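Local coordinates for protein superoxide dismutase [Ni] (Streptomyces coelicolor, PDB 1T6U) that catalyses the nickel-dependent dismutation of superoxide to hydrogen peroxide and molecular oxygen, working as a homohexamer of four-helix bundles, at residues Glu17-Val21 with Arg47-Ala51; Lys22-Met28 with Lys92-Gln98; Val42-Gln46 with Ala88-Lys92; Ser60-Lys64 with Ile110-Lys115; Leu77-Thr81 with Tyr103-Ile107. The protein carries 1 engineered substitution. All coordinates share one frame; numbering follows the deposited sequence.

Contact 1 (Glu17-Val21 with Arg47-Ala51)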
# COMPACT_ATOMS: atom_id res chain seq x y z
N GLU A 17 -10.84 -10.12 -9.83
CA GLU A 17 -9.39 -10.33 -9.62
C GLU A 17 -9.03 -11.76 -9.99
O GLU A 17 -7.98 -11.95 -10.61
CB GLU A 17 -8.96 -9.96 -8.21
CG GLU A 17 -9.16 -8.50 -7.85
CD GLU A 17 -8.36 -7.57 -8.74
OE1 GLU A 17 -8.57 -6.36 -8.63
OE2 GLU A 17 -7.51 -8.06 -9.53
N ALA A 18 -9.87 -12.75 -9.63
CA ALA A 18 -9.58 -14.13 -10.02
C ALA A 18 -9.65 -14.30 -11.52
O ALA A 18 -8.88 -15.09 -12.11
CB ALA A 18 -10.49 -15.03 -9.21
N GLU A 19 -10.54 -13.60 -12.22
CA GLU A 19 -10.57 -13.61 -13.67
C GLU A 19 -9.25 -13.09 -14.25
O GLU A 19 -8.69 -13.61 -15.21
CB GLU A 19 -11.78 -12.77 -14.13
CG GLU A 19 -13.13 -13.43 -13.95
CD GLU A 19 -14.30 -12.54 -14.30
OE1 GLU A 19 -15.46 -12.99 -14.13
OE2 GLU A 19 -14.09 -11.37 -14.72
N SER A 20 -8.72 -12.00 -13.65
CA SER A 20 -7.45 -11.49 -14.15
C SER A 20 -6.34 -12.50 -13.87
O SER A 20 -5.49 -12.71 -14.74
CB SER A 20 -7.23 -10.03 -13.67
OG SER A 20 -6.70 -10.13 -12.42
N VAL A 21 -6.33 -13.20 -12.73
CA VAL A 21 -5.34 -14.24 -12.50
C VAL A 21 -5.39 -15.29 -13.63
O VAL A 21 -4.35 -15.65 -14.19
CB VAL A 21 -5.55 -14.86 -11.12
CG1 VAL A 21 -4.74 -16.11 -10.90
CG2 VAL A 21 -5.16 -13.89 -10.01
N ARG A 47 -2.70 -9.69 -8.02
CA ARG A 47 -4.15 -9.78 -8.17
C ARG A 47 -4.72 -10.91 -7.31
O ARG A 47 -5.79 -10.77 -6.74
CB ARG A 47 -4.53 -9.92 -9.64
CG ARG A 47 -3.94 -8.94 -10.60
CD ARG A 47 -3.72 -7.53 -10.13
NE ARG A 47 -4.93 -6.77 -9.86
CZ ARG A 47 -4.99 -5.46 -9.72
NH1 ARG A 47 -3.91 -4.69 -9.81
NH2 ARG A 47 -6.16 -4.86 -9.48
N ALA A 48 -3.95 -12.01 -7.22
CA ALA A 48 -4.37 -13.15 -6.40
C ALA A 48 -4.48 -12.72 -4.93
O ALA A 48 -5.41 -13.09 -4.23
CB ALA A 48 -3.43 -14.30 -6.57
N GLU A 49 -3.50 -11.94 -4.46
CA GLU A 49 -3.56 -11.43 -3.10
C GLU A 49 -4.79 -10.55 -2.86
O GLU A 49 -5.42 -10.67 -1.82
CB GLU A 49 -2.28 -10.63 -2.80
CG GLU A 49 -2.22 -10.05 -1.39
CD GLU A 49 -2.07 -11.08 -0.29
OE1 GLU A 49 -2.02 -12.31 -0.50
OE2 GLU A 49 -1.99 -10.59 0.88
N LEU A 50 -5.13 -9.71 -3.82
CA LEU A 50 -6.32 -8.89 -3.71
C LEU A 50 -7.58 -9.77 -3.64
O LEU A 50 -8.51 -9.54 -2.85
CB LEU A 50 -6.42 -7.94 -4.89
CG LEU A 50 -5.50 -6.74 -4.87
CD1 LEU A 50 -5.53 -6.02 -6.20
CD2 LEU A 50 -5.92 -5.78 -3.73
N ALA A 51 -7.62 -10.81 -4.47
CA ALA A 51 -8.75 -11.75 -4.44
C ALA A 51 -8.88 -12.40 -3.08
O ALA A 51 -9.99 -12.56 -2.56
CB ALA A 51 -8.62 -12.80 -5.53
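E17 and R47 face each other across two antiparallel helices of the four-helix bundle, 12-30 and 34-62, whose local axes approach to 8.4 Å. The polar part of the interface is a two-pronged salt bridge in which the guanidinium presents its side rather than its end. R47 NE donates to E17 OE2 at 2.9 Å in an almost straight bond (173°), while R47 NH2 reaches E17 OE1 at 3.0 Å. Each oxygen is met on its syn side and lies near the guanidinium plane, yet the two flat groups are twisted 37° apart. The bend of E17 at chi2 (-61°) turns its carboxylate to this grip, and R47 curls at chi2 and chi3 to meet it. The pair belongs to the second shell of the metal site: E17 OE2 also bonds to NE2 of H1 of a neighbouring subunit, a nickel ligand. A leucine in place of R47 would probably leave the E17 carboxylate without these two donors and freer to turn, disturbing its hold on that histidine.

Apolar contacts flank the charges. L50 CD1 lies over the rim of one guanidinium face, V21 CG2 touches A48 CB at 3.9 Å, and E17 CB meets A51 CB at 3.9 Å. The small alanines let the backbones come close, the CA atoms of E17 and A51 being 5.4 Å apart. S20, packed on the nickel ligand C6 of the same neighbour, donates from OG to E17 O at 2.9 Å, and its OG rests 3.5 Å from R47 CG.

Contact 2 (Lys22-Met28 with Lys92-Gln98)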
# COMPACT_ATOMS: atom_id res chain seq x y z
N LYS A 22 -6.58 -15.81 -13.93
CA LYS A 22 -6.68 -16.82 -14.96
C LYS A 22 -6.23 -16.31 -16.32
O LYS A 22 -5.55 -17.00 -17.09
CB LYS A 22 -8.13 -17.31 -15.09
CG LYS A 22 -8.25 -18.46 -16.07
CD LYS A 22 -9.68 -18.98 -16.23
CE LYS A 22 -9.65 -20.07 -17.29
NZ LYS A 22 -10.96 -20.45 -17.87
N ALA A 23 -6.61 -15.08 -16.61
CA ALA A 23 -6.20 -14.45 -17.86
C ALA A 23 -4.68 -14.32 -17.96
O ALA A 23 -4.10 -14.59 -19.02
CB ALA A 23 -6.85 -13.09 -18.05
N VAL A 24 -4.04 -13.93 -16.89
CA VAL A 24 -2.58 -13.86 -16.84
C VAL A 24 -1.97 -15.23 -17.08
O VAL A 24 -1.03 -15.36 -17.88
CB VAL A 24 -2.11 -13.23 -15.52
CG1 VAL A 24 -0.59 -13.32 -15.40
CG2 VAL A 24 -2.52 -11.77 -15.46
N GLN A 25 -2.49 -16.26 -16.44
CA GLN A 25 -2.01 -17.61 -16.66
C GLN A 25 -2.14 -18.00 -18.14
O GLN A 25 -1.18 -18.53 -18.70
CB GLN A 25 -2.73 -18.62 -15.75
CG GLN A 25 -2.46 -18.38 -14.28
CD GLN A 25 -3.33 -19.19 -13.34
OE1 GLN A 25 -4.53 -19.35 -13.57
NE2 GLN A 25 -2.72 -19.66 -12.25
N GLU A 26 -3.29 -17.72 -18.77
CA GLU A 26 -3.43 -18.04 -20.20
C GLU A 26 -2.37 -17.33 -21.04
O GLU A 26 -1.72 -17.87 -21.97
CB GLU A 26 -4.84 -17.69 -20.65
CG GLU A 26 -5.94 -18.49 -20.01
CD GLU A 26 -7.34 -17.95 -20.11
OE1 GLU A 26 -8.32 -18.70 -19.94
OE2 GLU A 26 -7.55 -16.74 -20.34
N LYS A 27 -2.16 -16.05 -20.74
CA LYS A 27 -1.18 -15.30 -21.52
C LYS A 27 0.24 -15.79 -21.33
O LYS A 27 1.06 -15.71 -22.23
CB LYS A 27 -1.26 -13.81 -21.12
CG LYS A 27 -2.58 -13.20 -21.62
CD LYS A 27 -2.78 -11.77 -21.29
CE LYS A 27 -3.96 -11.14 -21.99
NZ LYS A 27 -4.08 -11.37 -23.45
N MET A 28 0.56 -16.30 -20.17
CA MET A 28 1.88 -16.86 -19.93
C MET A 28 2.14 -18.00 -20.87
O MET A 28 3.25 -18.26 -21.22
CB MET A 28 2.06 -17.30 -18.46
CG MET A 28 2.01 -16.11 -17.50
SD MET A 28 2.29 -16.52 -15.76
CE MET A 28 4.08 -16.61 -15.74
N LYS A 92 1.30 -21.43 -13.16
CA LYS A 92 1.06 -20.85 -14.47
C LYS A 92 -0.18 -21.45 -15.14
O LYS A 92 -0.64 -20.93 -16.16
CB LYS A 92 2.29 -21.03 -15.36
CG LYS A 92 3.51 -20.26 -14.85
CD LYS A 92 4.82 -20.67 -15.51
CE LYS A 92 4.78 -20.73 -17.00
NZ LYS A 92 6.00 -21.32 -17.59
N ASP A 93 -0.72 -22.53 -14.60
CA ASP A 93 -1.79 -23.30 -15.24
C ASP A 93 -3.11 -22.59 -15.09
O ASP A 93 -3.52 -22.52 -13.92
CB ASP A 93 -1.82 -24.68 -14.62
CG ASP A 93 -2.92 -25.57 -15.14
OD1 ASP A 93 -3.54 -25.20 -16.15
OD2 ASP A 93 -3.17 -26.62 -14.50
N PRO A 94 -3.77 -22.11 -16.14
CA PRO A 94 -5.07 -21.45 -15.95
C PRO A 94 -6.14 -22.35 -15.32
O PRO A 94 -7.12 -21.78 -14.80
CB PRO A 94 -5.47 -21.04 -17.36
CG PRO A 94 -4.43 -21.52 -18.30
CD PRO A 94 -3.36 -22.16 -17.54
N ALA A 95 -5.99 -23.67 -15.30
CA ALA A 95 -6.93 -24.49 -14.58
C ALA A 95 -6.92 -24.19 -13.08
O ALA A 95 -7.92 -24.40 -12.40
CB ALA A 95 -6.72 -25.98 -14.81
N THR A 96 -5.82 -23.71 -12.55
CA THR A 96 -5.73 -23.35 -11.14
C THR A 96 -6.51 -22.05 -10.93
O THR A 96 -7.26 -21.93 -9.96
CB THR A 96 -4.32 -23.22 -10.57
OG1 THR A 96 -3.55 -22.18 -11.21
CG2 THR A 96 -3.56 -24.53 -10.77
N GLY A 97 -6.35 -21.09 -11.83
CA GLY A 97 -7.22 -19.92 -11.73
C GLY A 97 -8.69 -20.29 -11.88
O GLY A 97 -9.54 -19.70 -11.19
N GLN A 98 -9.00 -21.25 -12.74
CA GLN A 98 -10.42 -21.59 -12.91
C GLN A 98 -10.98 -22.27 -11.67
O GLN A 98 -12.13 -22.08 -11.27
CB GLN A 98 -10.55 -22.49 -14.13
CG GLN A 98 -12.01 -22.89 -14.37
CD GLN A 98 -12.86 -21.67 -14.66
OE1 GLN A 98 -12.46 -20.88 -15.54
NE2 GLN A 98 -13.98 -21.51 -13.96
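Q25 pushes its amide into the first turn of the facing helix 94-115. Q25 NE2 donates to T96 OG1 at 2.8 Å, the acceptor lying 30° out of the amide plane, and G97 N gives Q25 OE1 a weak, bent bond. Close by, K22 stretches fully, its CG anti to the backbone N (chi1 -174°), and carries NZ to within 2.8 Å of Q98 OE1, in the carbonyl plane of that amide. P94 fills the space between these polar links: E26 CG touches P94 CB at 3.7 Å, and the aliphatic part of K22 crosses the proline at about a right angle. Farther along, M28 CE rests 3.8 Å from K92 CG.

A second layer holds these groups in place. T96 OG1 donates to D93 O at 2.7 Å, a carbonyl that also accepts from T96 N, while Q25 NE2 has S91 O as a further partner. Q98 NE2 bonds to D102. G97 lets the backbones close in, its CA only 4.5 Å from that of K22. D93 OD1 takes A95 N from above the carboxylate plane, at 3.0 Å. This is the N-cap of a helix, here set against an antiparallel neighbour in the four-helix bundle.

Contact 3 (Val42-Gln46 with Ala88-Lys92)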
# COMPACT_ATOMS: atom_id res chain seq x y z
N VAL A 42 4.74 -11.30 -11.35
CA VAL A 42 4.54 -10.20 -10.43
C VAL A 42 3.07 -9.81 -10.31
O VAL A 42 2.49 -9.72 -9.23
CB VAL A 42 5.36 -8.96 -10.88
CG1 VAL A 42 4.96 -7.74 -10.05
CG2 VAL A 42 6.84 -9.23 -10.80
N ILE A 43 2.42 -9.63 -11.47
CA ILE A 43 1.03 -9.16 -11.47
C ILE A 43 0.08 -10.22 -10.95
O ILE A 43 -0.85 -9.93 -10.18
CB ILE A 43 0.72 -8.69 -12.91
CG1 ILE A 43 1.45 -7.36 -13.16
CG2 ILE A 43 -0.75 -8.59 -13.20
CD1 ILE A 43 1.45 -6.87 -14.58
N LYS A 44 0.29 -11.45 -11.39
CA LYS A 44 -0.53 -12.56 -10.93
C LYS A 44 -0.50 -12.60 -9.42
O LYS A 44 -1.52 -12.80 -8.73
CB LYS A 44 -0.02 -13.88 -11.53
CG LYS A 44 -0.77 -15.11 -11.02
CD LYS A 44 -0.62 -16.33 -11.93
CE LYS A 44 0.79 -16.81 -12.12
NZ LYS A 44 1.28 -17.40 -10.85
N GLU A 45 0.69 -12.42 -8.86
CA GLU A 45 0.80 -12.49 -7.40
C GLU A 45 -0.02 -11.42 -6.72
O GLU A 45 -0.71 -11.66 -5.72
CB GLU A 45 2.28 -12.41 -6.99
CG GLU A 45 2.65 -12.94 -5.62
CD GLU A 45 2.73 -14.45 -5.55
OE1 GLU A 45 2.69 -15.14 -6.59
OE2 GLU A 45 2.83 -14.98 -4.43
N GLN A 46 0.02 -10.21 -7.27
CA GLN A 46 -0.73 -9.08 -6.73
C GLN A 46 -2.23 -9.27 -6.85
O GLN A 46 -2.96 -9.01 -5.89
CB GLN A 46 -0.31 -7.80 -7.47
CG GLN A 46 1.10 -7.34 -7.22
CD GLN A 46 1.66 -6.30 -8.15
OE1 GLN A 46 1.19 -6.08 -9.27
NE2 GLN A 46 2.73 -5.59 -7.81
N ALA A 88 -3.15 -20.92 -7.13
CA ALA A 88 -3.06 -20.16 -8.39
C ALA A 88 -1.86 -19.23 -8.38
O ALA A 88 -1.17 -19.06 -9.38
CB ALA A 88 -4.35 -19.38 -8.63
N LYS A 89 -1.57 -18.58 -7.27
CA LYS A 89 -0.30 -17.83 -7.16
C LYS A 89 0.88 -18.70 -7.56
O LYS A 89 1.76 -18.22 -8.29
CB LYS A 89 0.02 -17.30 -5.74
CG LYS A 89 -0.84 -16.13 -5.29
CD LYS A 89 -0.38 -15.74 -3.88
CE LYS A 89 -1.16 -14.55 -3.30
NZ LYS A 89 -0.64 -14.14 -1.96
N GLY A 90 0.93 -19.92 -7.08
CA GLY A 90 2.04 -20.80 -7.32
C GLY A 90 2.14 -21.40 -8.70
O GLY A 90 3.13 -22.07 -8.96
N SER A 91 1.15 -21.22 -9.56
CA SER A 91 0.98 -21.88 -10.82
C SER A 91 0.79 -20.94 -12.01
O SER A 91 0.22 -19.89 -11.91
CB SER A 91 -0.23 -22.83 -10.76
OG SER A 91 -0.35 -23.61 -11.95
N LYS A 92 1.30 -21.43 -13.16
CA LYS A 92 1.06 -20.85 -14.47
C LYS A 92 -0.18 -21.45 -15.14
O LYS A 92 -0.64 -20.93 -16.16
CB LYS A 92 2.29 -21.03 -15.36
CG LYS A 92 3.51 -20.26 -14.85
CD LYS A 92 4.82 -20.67 -15.51
CE LYS A 92 4.78 -20.73 -17.00
NZ LYS A 92 6.00 -21.32 -17.59
O HOH W 1 2.20 -13.72 -2.15
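K44 of helix 34-62 drives its ammonium group into the carbonyls around the C-terminal end of helix 74-89, a lysine meeting a helix terminus inside the four-helix bundle. NZ donates to S91 O at 2.9 Å, from well above the carbonyl plane, and more weakly to A88 O at 3.3 Å. K89 O is nearer still but poorly angled for a bond. Bends at chi3 (60°) and chi4 hook the end of the chain toward these carbonyls. NZ is further satisfied by NE2 of H35 of a neighbouring subunit, and S91 O also receives the amide of Q25. The carbonyls at a helix end would be expected to welcome a positive charge, so the buried lysine is probably well compensated. Elsewhere S91 OG pairs with D93 N.

E45 and K89 cross at about a right angle. The extended K89 lays its methylene chain against the carboxylate, CD coming within 3.3 Å of E45 OE2. Their charged ends have stronger partners: E45 OE1 forms a salt bridge with R39 of the same neighbouring subunit, and K89 NZ forms one with E49. Between their polar ends stands a water, which donates to E45 OE2 at 2.7 Å and accepts from K89 NZ at 2.9 Å.

Contact 4 (Ser60-Lys64 with Ile110-Lys115)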
# COMPACT_ATOMS: atom_id res chain seq x y z
N SER A 60 -15.48 -12.64 6.93
CA SER A 60 -15.44 -12.07 8.28
C SER A 60 -16.45 -10.97 8.50
O SER A 60 -16.97 -10.75 9.58
CB SER A 60 -14.06 -11.50 8.62
OG SER A 60 -13.69 -10.45 7.71
N ASP A 61 -16.74 -10.19 7.45
CA ASP A 61 -17.49 -8.95 7.65
C ASP A 61 -18.92 -9.04 7.14
O ASP A 61 -19.79 -8.50 7.81
CB ASP A 61 -16.75 -7.81 6.96
CG ASP A 61 -15.39 -7.45 7.54
OD1 ASP A 61 -14.85 -8.15 8.40
OD2 ASP A 61 -14.83 -6.42 7.09
N TYR A 62 -19.16 -9.68 6.02
CA TYR A 62 -20.54 -9.82 5.52
C TYR A 62 -21.25 -10.96 6.19
O TYR A 62 -22.36 -10.82 6.77
CB TYR A 62 -20.56 -9.99 3.97
CG TYR A 62 -22.01 -10.29 3.60
CD1 TYR A 62 -22.95 -9.28 3.50
CD2 TYR A 62 -22.43 -11.58 3.35
CE1 TYR A 62 -24.27 -9.53 3.17
CE2 TYR A 62 -23.76 -11.85 3.03
CZ TYR A 62 -24.69 -10.82 2.93
OH TYR A 62 -26.00 -11.05 2.60
N PHE A 63 -20.69 -12.16 6.16
CA PHE A 63 -21.39 -13.35 6.69
C PHE A 63 -21.43 -13.32 8.21
O PHE A 63 -20.48 -12.90 8.87
CB PHE A 63 -20.74 -14.62 6.14
CG PHE A 63 -21.03 -14.89 4.66
CD1 PHE A 63 -20.03 -14.91 3.69
CD2 PHE A 63 -22.34 -15.13 4.25
CE1 PHE A 63 -20.27 -15.19 2.35
CE2 PHE A 63 -22.58 -15.41 2.94
CZ PHE A 63 -21.57 -15.44 2.01
N LYS A 64 -22.57 -13.77 8.73
CA LYS A 64 -22.85 -13.71 10.16
C LYS A 64 -23.36 -15.06 10.66
O LYS A 64 -23.64 -15.97 9.90
CB LYS A 64 -23.91 -12.71 10.51
CG LYS A 64 -23.80 -11.36 9.88
CD LYS A 64 -23.10 -10.33 10.73
CE LYS A 64 -22.64 -9.13 9.92
NZ LYS A 64 -22.88 -7.83 10.61
N ILE A 110 -24.22 -18.63 -2.53
CA ILE A 110 -24.67 -18.47 -1.12
C ILE A 110 -24.92 -17.01 -0.78
O ILE A 110 -25.97 -16.62 -0.25
CB ILE A 110 -23.65 -19.15 -0.20
CG1 ILE A 110 -23.61 -20.69 -0.44
CG2 ILE A 110 -23.85 -18.83 1.26
CD1 ILE A 110 -22.55 -21.40 0.37
N PHE A 111 -23.94 -16.15 -1.13
CA PHE A 111 -24.09 -14.71 -0.94
C PHE A 111 -25.46 -14.23 -1.42
O PHE A 111 -26.25 -13.60 -0.71
CB PHE A 111 -22.94 -13.98 -1.61
CG PHE A 111 -23.05 -12.47 -1.48
CD1 PHE A 111 -22.56 -11.81 -0.37
CD2 PHE A 111 -23.70 -11.69 -2.44
CE1 PHE A 111 -22.69 -10.43 -0.25
CE2 PHE A 111 -23.80 -10.31 -2.34
CZ PHE A 111 -23.31 -9.67 -1.21
N TRP A 112 -25.77 -14.49 -2.69
CA TRP A 112 -27.04 -13.95 -3.25
C TRP A 112 -28.22 -14.63 -2.61
O TRP A 112 -29.24 -13.96 -2.46
CB TRP A 112 -27.04 -13.97 -4.79
CG TRP A 112 -26.05 -12.94 -5.29
CD1 TRP A 112 -24.81 -13.18 -5.88
CD2 TRP A 112 -26.22 -11.53 -5.21
NE1 TRP A 112 -24.23 -11.98 -6.16
CE2 TRP A 112 -25.07 -10.96 -5.78
CE3 TRP A 112 -27.23 -10.69 -4.74
CZ2 TRP A 112 -24.89 -9.57 -5.88
CZ3 TRP A 112 -27.05 -9.34 -4.84
CH2 TRP A 112 -25.89 -8.78 -5.40
N GLU A 113 -28.15 -15.88 -2.22
CA GLU A 113 -29.29 -16.45 -1.45
C GLU A 113 -29.54 -15.66 -0.17
O GLU A 113 -30.65 -15.31 0.23
CB GLU A 113 -29.04 -17.92 -1.12
CG GLU A 113 -29.14 -18.79 -2.34
CD GLU A 113 -28.89 -20.27 -2.14
OE1 GLU A 113 -28.70 -20.72 -1.00
OE2 GLU A 113 -28.91 -21.02 -3.15
N THR A 114 -28.43 -15.32 0.52
CA THR A 114 -28.59 -14.55 1.76
C THR A 114 -29.07 -13.11 1.54
O THR A 114 -29.52 -12.49 2.51
CB THR A 114 -27.31 -14.52 2.61
OG1 THR A 114 -26.32 -13.72 1.95
CG2 THR A 114 -26.73 -15.90 2.81
N LYS A 115 -29.05 -12.52 0.36
CA LYS A 115 -29.52 -11.19 0.04
C LYS A 115 -31.03 -11.16 -0.26
O LYS A 115 -31.60 -10.10 -0.32
CB LYS A 115 -28.77 -10.70 -1.19
CG LYS A 115 -27.34 -10.37 -0.88
CD LYS A 115 -27.17 -9.03 -0.16
CE LYS A 115 -27.25 -7.87 -1.13
NZ LYS A 115 -27.13 -6.55 -0.43
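Y62 and F111 form the apolar centre, where F111 CE1 sits over the middle of the tyrosine ring, 3.6 Å above its plane. The rings meet obliquely, with planes 49° apart and centroids separated by 4.6 Å. F63 wedges in beside them: its CZ approaches F111 CA at 3.9 Å, its CE2 touches I110 CG2 at 4.0 Å, and the methyl of T114 lies at its edge.

At the polar rim, Y62 swings CG to the far side from its backbone N (chi1 173°) and donates from OH to T114 OG1 at 2.8 Å, the acceptor lying near the ring plane. T114 OG1 itself donates to F111 O at 2.7 Å, and K115 CD brushes the phenol oxygen. A phenylalanine in place of Y62 would probably keep the ring on F111 but leave T114 OG1 without this donor.

Helix 34-62 finishes in a wider, pi-type turn, against the C-terminal part of helix 94-115. Y9 packs edge-to-face with Y62, whose side chain is about 9 Å from a bound nickel ion. L74 of helix 74-89 adjoins F63 and I110, F68 of helix 65-70 closes on F63, and K83 of a neighbouring subunit bonds to S60 O and F63 O.

Contact 5 (Leu77-Thr81 with Tyr103-Ile107)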
# COMPACT_ATOMS: atom_id res chain seq x y z
N LEU A 77 -15.63 -23.88 2.92
CA LEU A 77 -15.62 -23.38 1.56
C LEU A 77 -14.73 -22.15 1.45
O LEU A 77 -13.91 -22.07 0.52
CB LEU A 77 -17.04 -23.07 1.12
CG LEU A 77 -17.17 -22.32 -0.22
CD1 LEU A 77 -16.61 -23.17 -1.33
CD2 LEU A 77 -18.64 -21.98 -0.40
N VAL A 78 -14.86 -21.20 2.37
CA VAL A 78 -14.01 -20.00 2.26
C VAL A 78 -12.54 -20.38 2.42
O VAL A 78 -11.68 -19.90 1.69
CB VAL A 78 -14.45 -18.95 3.28
CG1 VAL A 78 -13.46 -17.80 3.35
CG2 VAL A 78 -15.86 -18.42 2.95
N ASN A 79 -12.26 -21.29 3.37
CA ASN A 79 -10.87 -21.73 3.57
C ASN A 79 -10.30 -22.38 2.31
O ASN A 79 -9.18 -22.06 1.92
CB ASN A 79 -10.70 -22.68 4.75
CG ASN A 79 -9.26 -22.77 5.24
OD1 ASN A 79 -8.52 -23.69 4.82
ND2 ASN A 79 -8.89 -21.85 6.12
N ASP A 80 -11.08 -23.26 1.68
CA ASP A 80 -10.69 -23.90 0.43
C ASP A 80 -10.51 -22.89 -0.73
O ASP A 80 -9.63 -23.08 -1.57
CB ASP A 80 -11.74 -24.93 0.02
CG ASP A 80 -11.77 -26.13 0.94
OD1 ASP A 80 -10.88 -26.26 1.79
OD2 ASP A 80 -12.68 -26.98 0.85
N THR A 81 -11.36 -21.88 -0.73
CA THR A 81 -11.21 -20.85 -1.75
C THR A 81 -9.88 -20.13 -1.60
O THR A 81 -9.16 -19.88 -2.57
CB THR A 81 -12.35 -19.83 -1.61
OG1 THR A 81 -13.63 -20.49 -1.74
CG2 THR A 81 -12.31 -18.78 -2.70
N TYR A 103 -14.66 -22.01 -6.96
CA TYR A 103 -14.93 -21.82 -5.54
C TYR A 103 -15.58 -20.46 -5.29
O TYR A 103 -16.56 -20.37 -4.52
CB TYR A 103 -13.67 -21.91 -4.71
CG TYR A 103 -13.19 -23.29 -4.39
CD1 TYR A 103 -11.91 -23.70 -4.74
CD2 TYR A 103 -14.02 -24.17 -3.70
CE1 TYR A 103 -11.45 -24.96 -4.45
CE2 TYR A 103 -13.53 -25.44 -3.43
CZ TYR A 103 -12.26 -25.84 -3.80
OH TYR A 103 -11.87 -27.14 -3.46
N ILE A 104 -15.09 -19.39 -5.88
CA ILE A 104 -15.77 -18.10 -5.71
C ILE A 104 -17.22 -18.17 -6.14
O ILE A 104 -18.10 -17.55 -5.54
CB ILE A 104 -15.00 -16.99 -6.46
CG1 ILE A 104 -13.64 -16.73 -5.80
CG2 ILE A 104 -15.83 -15.72 -6.55
CD1 ILE A 104 -12.62 -15.99 -6.65
N ALA A 105 -17.49 -18.93 -7.22
CA ALA A 105 -18.86 -19.08 -7.71
C ALA A 105 -19.79 -19.74 -6.71
O ALA A 105 -20.97 -19.38 -6.58
CB ALA A 105 -18.85 -19.85 -9.04
N GLN A 106 -19.27 -20.71 -5.95
CA GLN A 106 -20.04 -21.28 -4.84
C GLN A 106 -20.30 -20.25 -3.74
O GLN A 106 -21.41 -20.22 -3.24
CB GLN A 106 -19.34 -22.52 -4.29
CG GLN A 106 -19.08 -23.62 -5.29
CD GLN A 106 -18.43 -24.86 -4.71
OE1 GLN A 106 -18.75 -25.24 -3.58
NE2 GLN A 106 -17.52 -25.53 -5.40
N ILE A 107 -19.33 -19.45 -3.36
CA ILE A 107 -19.55 -18.41 -2.38
C ILE A 107 -20.56 -17.41 -2.93
O ILE A 107 -21.45 -16.96 -2.19
CB ILE A 107 -18.25 -17.69 -1.95
CG1 ILE A 107 -17.21 -18.58 -1.27
CG2 ILE A 107 -18.63 -16.51 -1.05
CD1 ILE A 107 -15.87 -17.92 -1.04
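In the antiparallel pair formed by helices 74-89 and 94-115 of the four-helix bundle, L77, D80 and T81 pack against Y103 and I107. The local axes run 9.6 Å apart at a signed crossing angle of -152°, and the interface is held by van der Waals contact and a CH-pi approach. The Y103 ring lies on the backbone and side chain of the facing helix: the carbonyl of D80 lies over one ring face, and D80 CB stands 4.2 Å from the ring centroid, 26° off the normal. The D80 carboxylate turns elsewhere, to Q76 on its own helix.

L77 works with both branches. With CG opposite the backbone N (chi1 171°) and a turn at chi2, L77 CD1 lies alongside Y103 CD2 at 3.7 Å and L77 CD2 rests on I107 CG1 at 3.8 Å. Between these contacts T81 fits closely. Its OG1 comes within 3.3 Å of Y103 CB, its tip meets that of I107, with OG1 3.5 Å from CD1, and its methyl CG2 touches I104 CG1, the side chains crossing at about a right angle. The hydroxyl is buried among carbon atoms but is satisfied within its own helix, donating to L77 O at 2.8 Å, a carbonyl that also accepts T81 N.

I107 CD1 touches V78 CG2 at 4.0 Å, extending the apolar layer toward helix 34-62. V55 of that helix adjoins V78, T81 and I107, so three helices share this part of the core, and W59 packs on V78 both from the same chain and from a neighbouring subunit.

In the fold
The five contacts sample one antiparallel four-helix bundle built from helices 12-30, 34-62, 74-89 and 94-115. Contacts 1, 2 and 3 gather toward one end, with centres 8 to 11 Å apart; contact 4 lies about 28 Å from contact 2, across the centre of the chain, and contact 5 is 12 Å from contact 4. Along the sequence, contact 3 is nested within contact 2 and contact 5 within contact 4, while contact 1 closes before contacts 4 and 5 open. The salt bridge of E49 with K89 ties contact 1 to contact 3. Each contact also meets another subunit, illustrating how a bundle core and the interfaces of a hexamer can be built from the same helices.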